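Local coordinates for protein chloromuconate cycloisomerase (Rhodococcus opacus, PDB 4M0X) that belongs to the enolase superfamily, joining an N-terminal capping domain to a C-terminal barrel that holds a manganese ion, at residues T68-Y73 with S101-A106; I137-S142 with A154-V159; F164-G169 with L181-C186; R280-E283 with A288-S291. All blocks are in the same frame, centred on the assembly; numbering follows the deposited sequence.

Contact 1: residues T68-Y73 with S101-A106; sequences TIIDQY and SVAKAA
The methyl group of A103 is pressed against two neighbouring isoleucines, I69 and I70, where two helices of the enolase-type N-terminal capping domain pack together. Helix 63-74 supplies the isoleucines and helix 101-118 the alanine. A103 CB lies 4.0 Å from I70 CG1 and 4.1 Å from I69 CG2, so each isoleucine offers a different branch. In I69 the touching methyl, CG2, is the branch anti to the backbone N, while the longer CG1-CD1 arm leads away from the other helix. In I70 it is the longer arm that works: CG1 stands anti to the carbonyl carbon (chi1 -70°) and the extended second torsion, 166°, carries CD1 on toward the backbone of the partner helix. There CD1 lies 3.9 Å from A103 O, a van der Waals contact with a helix carbonyl. With only a methyl on A103, the two backbones can come near, and the CA atoms of I70 and A103 are 6.3 Å apart. The interface is entirely apolar in its side chains, and all three residues are buried.

Further out, I70 also rests on M8 and A10 of strand 5-17, which ties the helix pair to the antiparallel sheet of the domain, and A103 touches L74 one turn beyond I70. Helix 63-74 also borders a second subunit: I69 packs on T65 of that subunit and Y73 OH is hydrogen-bonded to its E64 OE1. The first turn of helix 101-118 is held by E61, whose OE2 accepts a hydrogen bond from V102 N.

Contact 2: residues I137-S142 with A154-V159; sequences ITWAFS and AQKLDV
K156 lays its aliphatic chain and amine over one face of the W139 indole, bridging a strand and a helix of the C-terminal barrel. The two residues belong to the beta-alpha-beta unit made by strand 134-141, helix 146-159 and strand 163-167, with W139 on the first strand pointing outward from the sheet toward the helix. Their CA atoms are 7.7 Å apart, a gap filled by the indole and the lysine chain.

Along the helix, K156 is the residue that turns to the strand. Its chain is bent at the second torsion (chi2 -58°), which folds it down along the indole instead of out into solvent. CG comes first, 3.9 Å from CD1 of W139, over the pyrrole part. CE then lies above the six-membered ring, 3.6 Å from its centroid and 10° off the normal, a CH-pi contact. NZ follows at 3.7 Å from the same centroid and 24° off the normal, which makes a cation-pi interaction over the same face. The next residue, L157, packs on F164 of the following strand, and the helix ends at V159.

The indole is fixed from other directions too. NE1 of W139 is hydrogen-bonded to OE2 of E152, one turn before K156 on the same helix, so this helix holds both the N-H and a face of the ring. F141 CD1 meets the ring edge in its plane. Among the ring carbons of W139, the nearest to the K156 ammonium is CZ3, 3.4 Å from NZ.

Contact 3: residues F164-G169 with L181-C186; sequences FKFKMG and LDVLEC
F166 holds CG anti to its own carbonyl carbon (chi1 -76°) and V183 holds CG1 anti to its backbone N (chi1 180°), and these two settings bring the outer end of the phenyl ring to the valine. The ring arrives edge first. V183 CG1 lies in its plane, 3.5 Å from F166 CZ, and V183 CB is at the same distance, 3.5 Å, from F166 CE1. The second methyl, CG2, is turned further off, 4.0 Å from F166 CE1, so the branch point and one methyl carry most of the contact. L184 adds a looser touch: its CG stands 4.3 Å from F166 CE2, on the other flank of CZ. The outer edge of the ring thus meets two consecutive residues, V183 and L184. The phenyl ring spans the gap between the backbones, and the CA atoms of F166 and V183 are 9.4 Å apart.

This is the usual layered join of a TIM barrel, in which residues on the outside of a strand meet the helix that follows it. Here strand 163-167 and helix 173-183 are the first two members of a beta-alpha-beta unit completed by strand 192-196. The residues on either side of F166 face the barrel interior: K165 NZ forms a salt bridge with E222, a ligand of the manganese ion, and K167 NZ makes a weak hydrogen bond to D196, another ligand. Around the apolar cluster, V180 of the same helix and V193 of the next strand also touch F166, L184 leans on V193, and V183 packs against L149 of the preceding helix, 146-159.

Contact 4: residues R280-E283 with A288-S291; sequences RARE and AEAS
R282 and E289 form a long salt bridge along the surface of a single helix, 278-291, one of the outer helices of the C-terminal barrel, which, after the short helix 272-275, leads from strand 267-270 to its parallel neighbour 294-297. They are seven positions apart in the sequence, close to two helical turns, so both side chains rise from the same flank. The charged ends approach without making a hydrogen bond: R282 NH2 is 3.7 Å from E289 OE2. Even so, the flat groups are well matched, since the carboxylate oxygen sits at the guanidinium edge, near its plane, and the two planes differ by only 13°.

The chains reach each other in unlike ways. The arginine is bent at its second and third torsions (chi3 72°), which swings its head along the helix toward the later turn. The glutamate is extended beyond CG. Both rest on P318 of a nearby loop, and R282 also touches L313 of helix 304-316.

For E289 this pair is the lesser polar contact. Its OE1 makes a salt bridge with R280 of a third subunit, and R280 NH2 of this chain is matched in turn to E289 OE2 of that subunit, so helix 278-291 helps to build an interface between subunits. The nearby arginines probably favour the charged form of E289.

R280 is also anchored within its own helix by E283, three residues on. R280 NH1 gives a hydrogen bond of 2.8 Å to E283 OE2, at 153° about the hydrogen, and that oxygen receives it on its syn lone pair.

Contacts 2 and 3 are neighbours in the barrel, their centres 11 Å apart. They share the edge between strands 134-141 and 163-167, where W139 O lies 2.9 Å from K165 N, a probable hydrogen bond, and F141 CD2 packs 3.4 Å from F166 CE1. Strand 163-167 of contact 3 reaches the manganese site of D196, E222 and D247 through K165 and K167, while the F166 side chain stays about 11 Å from the ion. Contact 1, in the capping domain, lies across the chain's centre from both, 34 and 36 Å away between centres. Contact 4 comes nearer to contact 1, with about 8 Å between nearest atoms. Contacts 1 and 4 both adjoin other subunits, whereas contacts 2 and 3 touch none.

Contact 1: residues T68-Y73 with S101-A106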
loop_
_atom_site.group_PDB
_atom_site.type_symbol
_atom_site.label_atom_id
_atom_site.label_comp_id
_atom_site.label_asym_id
_atom_site.label_seq_id
_atom_site.Cartn_x
_atom_site.Cartn_y
_atom_site.Cartn_z
ATOM N N THR A 68 12.644 15.119 -41.703
ATOM C CA THR A 68 11.334 15.601 -42.090
ATOM C C THR A 68 10.615 16.349 -40.986
ATOM O O THR A 68 10.014 17.377 -41.255
ATOM C CB THR A 68 10.477 14.456 -42.603
ATOM O OG1 THR A 68 11.170 13.871 -43.694
ATOM C CG2 THR A 68 9.126 14.962 -43.108
ATOM N N ILE A 69 10.694 15.843 -39.753
ATOM C CA ILE A 69 10.008 16.451 -38.601
ATOM C C ILE A 69 10.630 17.795 -38.316
ATOM O O ILE A 69 9.934 18.789 -38.058
ATOM C CB ILE A 69 10.084 15.544 -37.354
ATOM C CG1 ILE A 69 9.099 14.380 -37.466
ATOM C CG2 ILE A 69 9.796 16.308 -36.085
ATOM C CD1 ILE A 69 7.642 14.804 -37.537
ATOM N N ILE A 70 11.950 17.823 -38.403
ATOM C CA ILE A 70 12.675 19.065 -38.241
ATOM C C ILE A 70 12.292 20.058 -39.351
ATOM O O ILE A 70 11.775 21.144 -39.044
ATOM C CB ILE A 70 14.186 18.826 -38.151
ATOM C CG1 ILE A 70 14.506 18.141 -36.812
ATOM C CG2 ILE A 70 14.941 20.130 -38.249
ATOM C CD1 ILE A 70 15.895 17.537 -36.710
ATOM N N ASP A 71 12.517 19.674 -40.617
ATOM C CA ASP A 71 12.256 20.571 -41.768
ATOM C C ASP A 71 10.820 21.022 -41.753
ATOM O O ASP A 71 10.585 22.207 -41.831
ATOM C CB ASP A 71 12.584 19.952 -43.136
ATOM C CG ASP A 71 14.066 19.909 -43.421
ATOM O OD1 ASP A 71 14.849 20.611 -42.750
ATOM O OD2 ASP A 71 14.481 19.147 -44.310
ATOM N N GLN A 72 9.866 20.101 -41.600
ATOM C CA GLN A 72 8.483 20.461 -41.847
ATOM C C GLN A 72 7.712 20.932 -40.630
ATOM O O GLN A 72 6.970 21.932 -40.737
ATOM C CB GLN A 72 7.735 19.341 -42.550
ATOM C CG GLN A 72 6.280 19.658 -42.857
ATOM C CD GLN A 72 5.582 18.542 -43.622
ATOM O OE1 GLN A 72 6.226 17.621 -44.153
ATOM N NE2 GLN A 72 4.250 18.630 -43.695
ATOM N N TYR A 73 7.846 20.228 -39.496
ATOM C CA TYR A 73 6.965 20.534 -38.349
ATOM C C TYR A 73 7.601 21.284 -37.210
ATOM O O TYR A 73 6.904 21.943 -36.436
ATOM C CB TYR A 73 6.267 19.296 -37.802
ATOM C CG TYR A 73 5.372 18.620 -38.799
ATOM C CD1 TYR A 73 4.030 18.976 -38.918
ATOM C CD2 TYR A 73 5.874 17.621 -39.627
ATOM C CE1 TYR A 73 3.205 18.355 -39.834
ATOM C CE2 TYR A 73 5.064 16.991 -40.550
ATOM C CZ TYR A 73 3.735 17.355 -40.642
ATOM O OH TYR A 73 2.954 16.701 -41.550
ATOM N N SER A 101 11.826 13.053 -29.694
ATOM C CA SER A 101 12.801 13.672 -28.806
ATOM C C SER A 101 14.198 13.798 -29.428
ATOM O O SER A 101 14.968 14.693 -29.099
ATOM C CB SER A 101 12.875 12.897 -27.501
ATOM O OG SER A 101 11.655 13.003 -26.782
ATOM N N VAL A 102 14.532 12.914 -30.344
ATOM C CA VAL A 102 15.859 12.978 -30.925
ATOM C C VAL A 102 15.889 14.169 -31.850
ATOM O O VAL A 102 16.858 14.925 -31.872
ATOM C CB VAL A 102 16.209 11.656 -31.627
ATOM C CG1 VAL A 102 17.603 11.700 -32.227
ATOM C CG2 VAL A 102 16.099 10.506 -30.622
ATOM N N ALA A 103 14.792 14.348 -32.581
ATOM C CA ALA A 103 14.555 15.554 -33.393
ATOM C C ALA A 103 14.625 16.812 -32.548
ATOM O O ALA A 103 15.359 17.734 -32.889
ATOM C CB ALA A 103 13.223 15.475 -34.091
ATOM N N LYS A 104 13.893 16.842 -31.434
ATOM C CA LYS A 104 13.887 18.038 -30.573
ATOM C C LYS A 104 15.270 18.273 -29.994
ATOM O O LYS A 104 15.752 19.411 -29.994
ATOM C CB LYS A 104 12.837 17.949 -29.471
ATOM C CG LYS A 104 11.403 17.865 -29.976
ATOM C CD LYS A 104 10.454 17.347 -28.891
ATOM C CE LYS A 104 9.008 17.460 -29.348
ATOM N NZ LYS A 104 8.117 17.517 -28.161
ATOM N N ALA A 105 15.927 17.202 -29.551
ATOM C CA ALA A 105 17.283 17.288 -28.977
ATOM C C ALA A 105 18.288 17.967 -29.896
ATOM O O ALA A 105 19.090 18.762 -29.426
ATOM C CB ALA A 105 17.800 15.923 -28.553
ATOM N N ALA A 106 18.235 17.688 -31.194
ATOM C CA ALA A 106 19.244 18.232 -32.101
ATOM C C ALA A 106 19.097 19.748 -32.234
ATOM O O ALA A 106 20.100 20.469 -32.242
ATOM C CB ALA A 106 19.193 17.550 -33.455
#

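Contact 2: residues I137-S142 with A154-V159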
loop_
_atom_site.group_PDB
_atom_site.type_symbol
_atom_site.label_atom_id
_atom_site.label_comp_id
_atom_site.label_asym_id
_atom_site.label_seq_id
_atom_site.Cartn_x
_atom_site.Cartn_y
_atom_site.Cartn_z
ATOM N N ILE A 137 36.146 6.300 -19.181
ATOM C CA ILE A 137 35.217 5.748 -20.157
ATOM C C ILE A 137 34.915 4.245 -19.915
ATOM O O ILE A 137 35.807 3.470 -19.549
ATOM C CB ILE A 137 35.758 6.036 -21.552
ATOM C CG1 ILE A 137 35.834 7.540 -21.742
ATOM C CG2 ILE A 137 34.855 5.491 -22.639
ATOM C CD1 ILE A 137 34.486 8.247 -21.675
ATOM N N THR A 138 33.647 3.859 -20.052
ATOM C CA THR A 138 33.270 2.453 -19.975
ATOM C C THR A 138 33.227 1.927 -21.397
ATOM O O THR A 138 32.470 2.447 -22.235
ATOM C CB THR A 138 31.908 2.255 -19.302
ATOM O OG1 THR A 138 32.057 2.419 -17.892
ATOM C CG2 THR A 138 31.368 0.885 -19.554
ATOM N N TRP A 139 34.068 0.924 -21.672
ATOM C CA TRP A 139 34.152 0.336 -22.992
ATOM C C TRP A 139 33.053 -0.678 -23.222
ATOM O O TRP A 139 32.935 -1.664 -22.485
ATOM C CB TRP A 139 35.501 -0.363 -23.225
ATOM C CG TRP A 139 35.599 -0.819 -24.651
ATOM C CD1 TRP A 139 35.434 -2.079 -25.114
ATOM C CD2 TRP A 139 35.792 0.015 -25.801
ATOM N NE1 TRP A 139 35.524 -2.096 -26.479
ATOM C CE2 TRP A 139 35.746 -0.821 -26.929
ATOM C CE3 TRP A 139 36.000 1.396 -25.986
ATOM C CZ2 TRP A 139 35.927 -0.337 -28.231
ATOM C CZ3 TRP A 139 36.177 1.884 -27.283
ATOM C CH2 TRP A 139 36.146 1.015 -28.386
ATOM N N ALA A 140 32.262 -0.457 -24.262
ATOM C CA ALA A 140 31.188 -1.385 -24.567
ATOM C C ALA A 140 31.536 -2.314 -25.727
ATOM O O ALA A 140 31.576 -1.903 -26.897
ATOM C CB ALA A 140 29.855 -0.662 -24.786
ATOM N N PHE A 141 31.786 -3.570 -25.367
ATOM C CA PHE A 141 31.843 -4.648 -26.316
ATOM C C PHE A 141 30.559 -4.775 -27.128
ATOM O O PHE A 141 29.455 -4.540 -26.638
ATOM C CB PHE A 141 32.044 -5.948 -25.581
ATOM C CG PHE A 141 33.249 -5.964 -24.713
ATOM C CD1 PHE A 141 34.505 -5.670 -25.241
ATOM C CD2 PHE A 141 33.138 -6.294 -23.352
ATOM C CE1 PHE A 141 35.625 -5.694 -24.433
ATOM C CE2 PHE A 141 34.261 -6.334 -22.537
ATOM C CZ PHE A 141 35.503 -6.040 -23.084
ATOM N N SER A 142 30.733 -5.168 -28.380
ATOM C CA SER A 142 29.658 -5.505 -29.284
ATOM C C SER A 142 29.132 -6.914 -28.934
ATOM O O SER A 142 29.741 -7.626 -28.110
ATOM C CB SER A 142 30.231 -5.465 -30.697
ATOM O OG SER A 142 29.240 -5.710 -31.660
ATOM N N ALA A 154 41.377 -7.675 -23.531
ATOM C CA ALA A 154 42.782 -7.713 -23.123
ATOM C C ALA A 154 43.539 -6.446 -23.577
ATOM O O ALA A 154 44.363 -5.895 -22.836
ATOM C CB ALA A 154 43.434 -8.977 -23.671
ATOM N N GLN A 155 43.212 -5.993 -24.789
ATOM C CA GLN A 155 43.764 -4.788 -25.383
ATOM C C GLN A 155 43.241 -3.478 -24.780
ATOM O O GLN A 155 44.035 -2.568 -24.541
ATOM C CB GLN A 155 43.495 -4.803 -26.880
ATOM C CG GLN A 155 44.178 -3.696 -27.648
ATOM C CD GLN A 155 43.498 -3.477 -28.971
ATOM O OE1 GLN A 155 42.385 -2.938 -29.026
ATOM N NE2 GLN A 155 44.145 -3.916 -30.050
ATOM N N LYS A 156 41.924 -3.364 -24.560
ATOM C CA LYS A 156 41.361 -2.163 -23.893
ATOM C C LYS A 156 41.753 -2.039 -22.417
ATOM O O LYS A 156 41.825 -0.928 -21.883
ATOM C CB LYS A 156 39.839 -2.077 -24.032
ATOM C CG LYS A 156 39.342 -1.762 -25.435
ATOM C CD LYS A 156 39.898 -0.450 -25.963
ATOM C CE LYS A 156 39.472 -0.211 -27.400
ATOM N NZ LYS A 156 39.509 1.254 -27.650
ATOM N N LEU A 157 41.987 -3.170 -21.756
ATOM C CA LEU A 157 42.466 -3.154 -20.388
ATOM C C LEU A 157 43.838 -2.514 -20.409
ATOM O O LEU A 157 44.214 -1.739 -19.524
ATOM C CB LEU A 157 42.588 -4.574 -19.879
ATOM C CG LEU A 157 41.507 -5.154 -18.984
ATOM C CD1 LEU A 157 41.555 -6.678 -19.078
ATOM C CD2 LEU A 157 41.715 -4.669 -17.551
ATOM N N ASP A 158 44.571 -2.861 -21.460
ATOM C CA ASP A 158 45.861 -2.286 -21.790
ATOM C C ASP A 158 45.832 -0.755 -21.761
ATOM O O ASP A 158 46.422 -0.140 -20.870
ATOM C CB ASP A 158 46.246 -2.762 -23.188
ATOM C CG ASP A 158 47.721 -2.953 -23.351
ATOM O OD1 ASP A 158 48.391 -3.316 -22.351
ATOM O OD2 ASP A 158 48.191 -2.751 -24.495
ATOM N N VAL A 159 45.112 -0.159 -22.715
ATOM C CA VAL A 159 45.072 1.293 -22.873
ATOM C C VAL A 159 44.627 2.020 -21.596
ATOM O O VAL A 159 44.994 3.183 -21.386
ATOM C CB VAL A 159 44.291 1.755 -24.138
ATOM C CG1 VAL A 159 44.190 0.621 -25.157
ATOM C CG2 VAL A 159 42.926 2.338 -23.795
#

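Contact 3: residues F164-G169 with L181-C186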
loop_
_atom_site.group_PDB
_atom_site.type_symbol
_atom_site.label_atom_id
_atom_site.label_comp_id
_atom_site.label_asym_id
_atom_site.label_seq_id
_atom_site.Cartn_x
_atom_site.Cartn_y
_atom_site.Cartn_z
ATOM N N PHE A 164 33.568 -1.826 -18.008
ATOM C CA PHE A 164 33.061 -2.463 -19.255
ATOM C C PHE A 164 31.550 -2.697 -19.337
ATOM O O PHE A 164 30.848 -2.771 -18.316
ATOM C CB PHE A 164 33.812 -3.773 -19.555
ATOM C CG PHE A 164 35.291 -3.623 -19.472
ATOM C CD1 PHE A 164 35.948 -3.752 -18.243
ATOM C CD2 PHE A 164 36.021 -3.276 -20.593
ATOM C CE1 PHE A 164 37.316 -3.565 -18.148
ATOM C CE2 PHE A 164 37.394 -3.085 -20.502
ATOM C CZ PHE A 164 38.045 -3.239 -19.287
ATOM N N LYS A 165 31.075 -2.807 -20.573
ATOM C CA LYS A 165 29.680 -3.087 -20.858
ATOM C C LYS A 165 29.631 -4.147 -21.912
ATOM O O LYS A 165 30.388 -4.076 -22.892
ATOM C CB LYS A 165 28.976 -1.828 -21.377
ATOM C CG LYS A 165 27.463 -1.893 -21.365
ATOM C CD LYS A 165 26.926 -0.517 -21.701
ATOM C CE LYS A 165 25.463 -0.569 -22.081
ATOM N NZ LYS A 165 25.080 0.605 -22.901
ATOM N N PHE A 166 28.745 -5.118 -21.710
ATOM C CA PHE A 166 28.465 -6.143 -22.701
ATOM C C PHE A 166 27.125 -5.883 -23.328
ATOM O O PHE A 166 26.099 -5.824 -22.629
ATOM C CB PHE A 166 28.438 -7.526 -22.064
ATOM C CG PHE A 166 29.784 -8.059 -21.748
ATOM C CD1 PHE A 166 30.476 -8.796 -22.684
ATOM C CD2 PHE A 166 30.359 -7.817 -20.522
ATOM C CE1 PHE A 166 31.734 -9.285 -22.392
ATOM C CE2 PHE A 166 31.601 -8.316 -20.211
ATOM C CZ PHE A 166 32.297 -9.046 -21.147
ATOM N N LYS A 167 27.124 -5.713 -24.645
ATOM C CA LYS A 167 25.870 -5.443 -25.321
ATOM C C LYS A 167 25.245 -6.823 -25.488
ATOM O O LYS A 167 25.960 -7.772 -25.792
ATOM C CB LYS A 167 26.099 -4.704 -26.647
ATOM C CG LYS A 167 25.119 -3.564 -26.894
ATOM C CD LYS A 167 25.700 -2.173 -26.576
ATOM C CE LYS A 167 24.722 -1.250 -25.807
ATOM N NZ LYS A 167 23.245 -1.511 -25.937
ATOM N N MET A 168 23.942 -6.942 -25.213
ATOM C CA MET A 168 23.235 -8.251 -25.206
ATOM C C MET A 168 21.885 -8.214 -25.917
ATOM O O MET A 168 21.423 -7.162 -26.355
ATOM C CB MET A 168 23.070 -8.788 -23.765
ATOM C CG MET A 168 24.397 -9.173 -23.128
ATOM S SD MET A 168 24.423 -10.076 -21.566
ATOM C CE MET A 168 23.531 -11.555 -22.000
ATOM N N GLY A 169 21.263 -9.379 -26.042
ATOM C CA GLY A 169 19.905 -9.477 -26.574
ATOM C C GLY A 169 19.758 -9.884 -28.029
ATOM O O GLY A 169 18.646 -9.921 -28.553
ATOM N N LEU A 181 29.843 -14.963 -20.060
ATOM C CA LEU A 181 30.599 -15.589 -18.979
ATOM C C LEU A 181 31.988 -15.936 -19.495
ATOM O O LEU A 181 32.962 -15.910 -18.737
ATOM C CB LEU A 181 29.900 -16.846 -18.441
ATOM C CG LEU A 181 28.635 -16.739 -17.567
ATOM C CD1 LEU A 181 27.921 -18.077 -17.536
ATOM C CD2 LEU A 181 28.900 -16.273 -16.149
ATOM N N ASP A 182 32.070 -16.249 -20.789
ATOM C CA ASP A 182 33.343 -16.585 -21.410
ATOM C C ASP A 182 34.301 -15.436 -21.290
ATOM O O ASP A 182 35.395 -15.608 -20.784
ATOM C CB ASP A 182 33.170 -16.929 -22.883
ATOM C CG ASP A 182 33.035 -18.403 -23.119
ATOM O OD1 ASP A 182 32.522 -19.118 -22.219
ATOM O OD2 ASP A 182 33.446 -18.848 -24.215
ATOM N N VAL A 183 33.872 -14.263 -21.743
ATOM C CA VAL A 183 34.726 -13.081 -21.772
ATOM C C VAL A 183 35.085 -12.591 -20.377
ATOM O O VAL A 183 36.176 -12.085 -20.162
ATOM C CB VAL A 183 34.063 -11.939 -22.533
ATOM C CG1 VAL A 183 34.982 -10.732 -22.539
ATOM C CG2 VAL A 183 33.731 -12.376 -23.952
ATOM N N LEU A 184 34.166 -12.770 -19.438
ATOM C CA LEU A 184 34.376 -12.403 -18.057
ATOM C C LEU A 184 35.473 -13.223 -17.393
ATOM O O LEU A 184 35.939 -12.886 -16.293
ATOM C CB LEU A 184 33.076 -12.585 -17.276
ATOM C CG LEU A 184 31.982 -11.553 -17.454
ATOM C CD1 LEU A 184 30.623 -12.210 -17.306
ATOM C CD2 LEU A 184 32.191 -10.473 -16.409
ATOM N N GLU A 185 35.872 -14.312 -18.038
ATOM C CA GLU A 185 36.929 -15.146 -17.481
ATOM C C GLU A 185 38.256 -14.421 -17.533
ATOM O O GLU A 185 39.005 -14.449 -16.555
ATOM C CB GLU A 185 37.018 -16.480 -18.193
ATOM C CG GLU A 185 35.918 -17.414 -17.749
ATOM C CD GLU A 185 36.224 -18.862 -18.041
ATOM O OE1 GLU A 185 36.706 -19.150 -19.168
ATOM O OE2 GLU A 185 35.961 -19.707 -17.145
ATOM N N CYS A 186 38.510 -13.750 -18.663
ATOM C CA CYS A 186 39.711 -12.914 -18.848
ATOM C C CYS A 186 39.508 -11.409 -18.471
ATOM O O CYS A 186 40.184 -10.531 -19.019
ATOM C CB CYS A 186 40.297 -13.098 -20.276
ATOM S SG CYS A 186 40.662 -14.812 -20.769
#

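Contact 4: residues R280-E283 with A288-S291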
loop_
_atom_site.group_PDB
_atom_site.type_symbol
_atom_site.label_atom_id
_atom_site.label_comp_id
_atom_site.label_asym_id
_atom_site.label_seq_id
_atom_site.Cartn_x
_atom_site.Cartn_y
_atom_site.Cartn_z
ATOM N N ARG A 280 16.221 18.975 -20.223
ATOM C CA ARG A 280 15.479 17.794 -19.750
ATOM C C ARG A 280 16.405 16.725 -19.197
ATOM O O ARG A 280 16.184 16.238 -18.091
ATOM C CB ARG A 280 14.591 17.203 -20.843
ATOM C CG ARG A 280 13.490 18.128 -21.312
ATOM C CD ARG A 280 12.556 18.439 -20.158
ATOM N NE ARG A 280 11.310 19.039 -20.620
ATOM C CZ ARG A 280 10.422 19.652 -19.830
ATOM N NH1 ARG A 280 10.623 19.748 -18.512
ATOM N NH2 ARG A 280 9.325 20.181 -20.368
ATOM N N ALA A 281 17.470 16.401 -19.940
ATOM C CA ALA A 281 18.501 15.491 -19.413
ATOM C C ALA A 281 18.993 15.907 -18.019
ATOM O O ALA A 281 19.018 15.048 -17.137
ATOM C CB ALA A 281 19.656 15.308 -20.384
ATOM N N ARG A 282 19.361 17.180 -17.785
ATOM C CA ARG A 282 19.742 17.569 -16.423
ATOM C C ARG A 282 18.610 17.370 -15.433
ATOM O O ARG A 282 18.858 16.949 -14.298
ATOM C CB ARG A 282 20.291 18.999 -16.284
ATOM C CG ARG A 282 21.755 19.057 -15.867
ATOM C CD ARG A 282 22.092 19.498 -14.444
ATOM N NE ARG A 282 21.766 18.545 -13.375
ATOM C CZ ARG A 282 22.180 18.710 -12.111
ATOM N NH1 ARG A 282 22.933 19.756 -11.792
ATOM N NH2 ARG A 282 21.869 17.835 -11.161
ATOM N N GLU A 283 17.384 17.666 -15.850
ATOM C CA GLU A 283 16.269 17.576 -14.933
ATOM C C GLU A 283 16.138 16.136 -14.465
ATOM O O GLU A 283 15.990 15.898 -13.278
ATOM C CB GLU A 283 14.966 18.124 -15.541
ATOM C CG GLU A 283 14.898 19.658 -15.566
ATOM C CD GLU A 283 13.646 20.221 -16.273
ATOM O OE1 GLU A 283 13.370 21.465 -16.186
ATOM O OE2 GLU A 283 12.922 19.409 -16.912
ATOM N N ALA A 288 17.244 11.990 -10.144
ATOM C CA ALA A 288 18.147 11.023 -9.529
ATOM C C ALA A 288 18.725 11.566 -8.232
ATOM O O ALA A 288 18.545 10.956 -7.188
ATOM C CB ALA A 288 19.234 10.579 -10.482
ATOM N N GLU A 289 19.357 12.731 -8.261
ATOM C CA GLU A 289 19.869 13.306 -7.006
ATOM C C GLU A 289 18.803 13.361 -5.887
ATOM O O GLU A 289 19.039 12.938 -4.743
ATOM C CB GLU A 289 20.458 14.708 -7.249
ATOM C CG GLU A 289 21.262 15.311 -6.096
ATOM C CD GLU A 289 21.816 16.731 -6.354
ATOM O OE1 GLU A 289 22.158 17.380 -5.343
ATOM O OE2 GLU A 289 21.933 17.218 -7.525
ATOM N N ALA A 290 17.634 13.905 -6.235
ATOM C CA ALA A 290 16.556 14.160 -5.284
ATOM C C ALA A 290 16.052 12.876 -4.678
ATOM O O ALA A 290 15.404 12.907 -3.646
ATOM C CB ALA A 290 15.411 14.858 -5.981
ATOM N N SER A 291 16.327 11.750 -5.336
ATOM C CA SER A 291 15.760 10.471 -4.934
ATOM C C SER A 291 16.834 9.441 -4.615
ATOM O O SER A 291 16.545 8.333 -4.274
ATOM C CB SER A 291 14.823 9.962 -6.012
ATOM O OG SER A 291 15.582 9.578 -7.149
#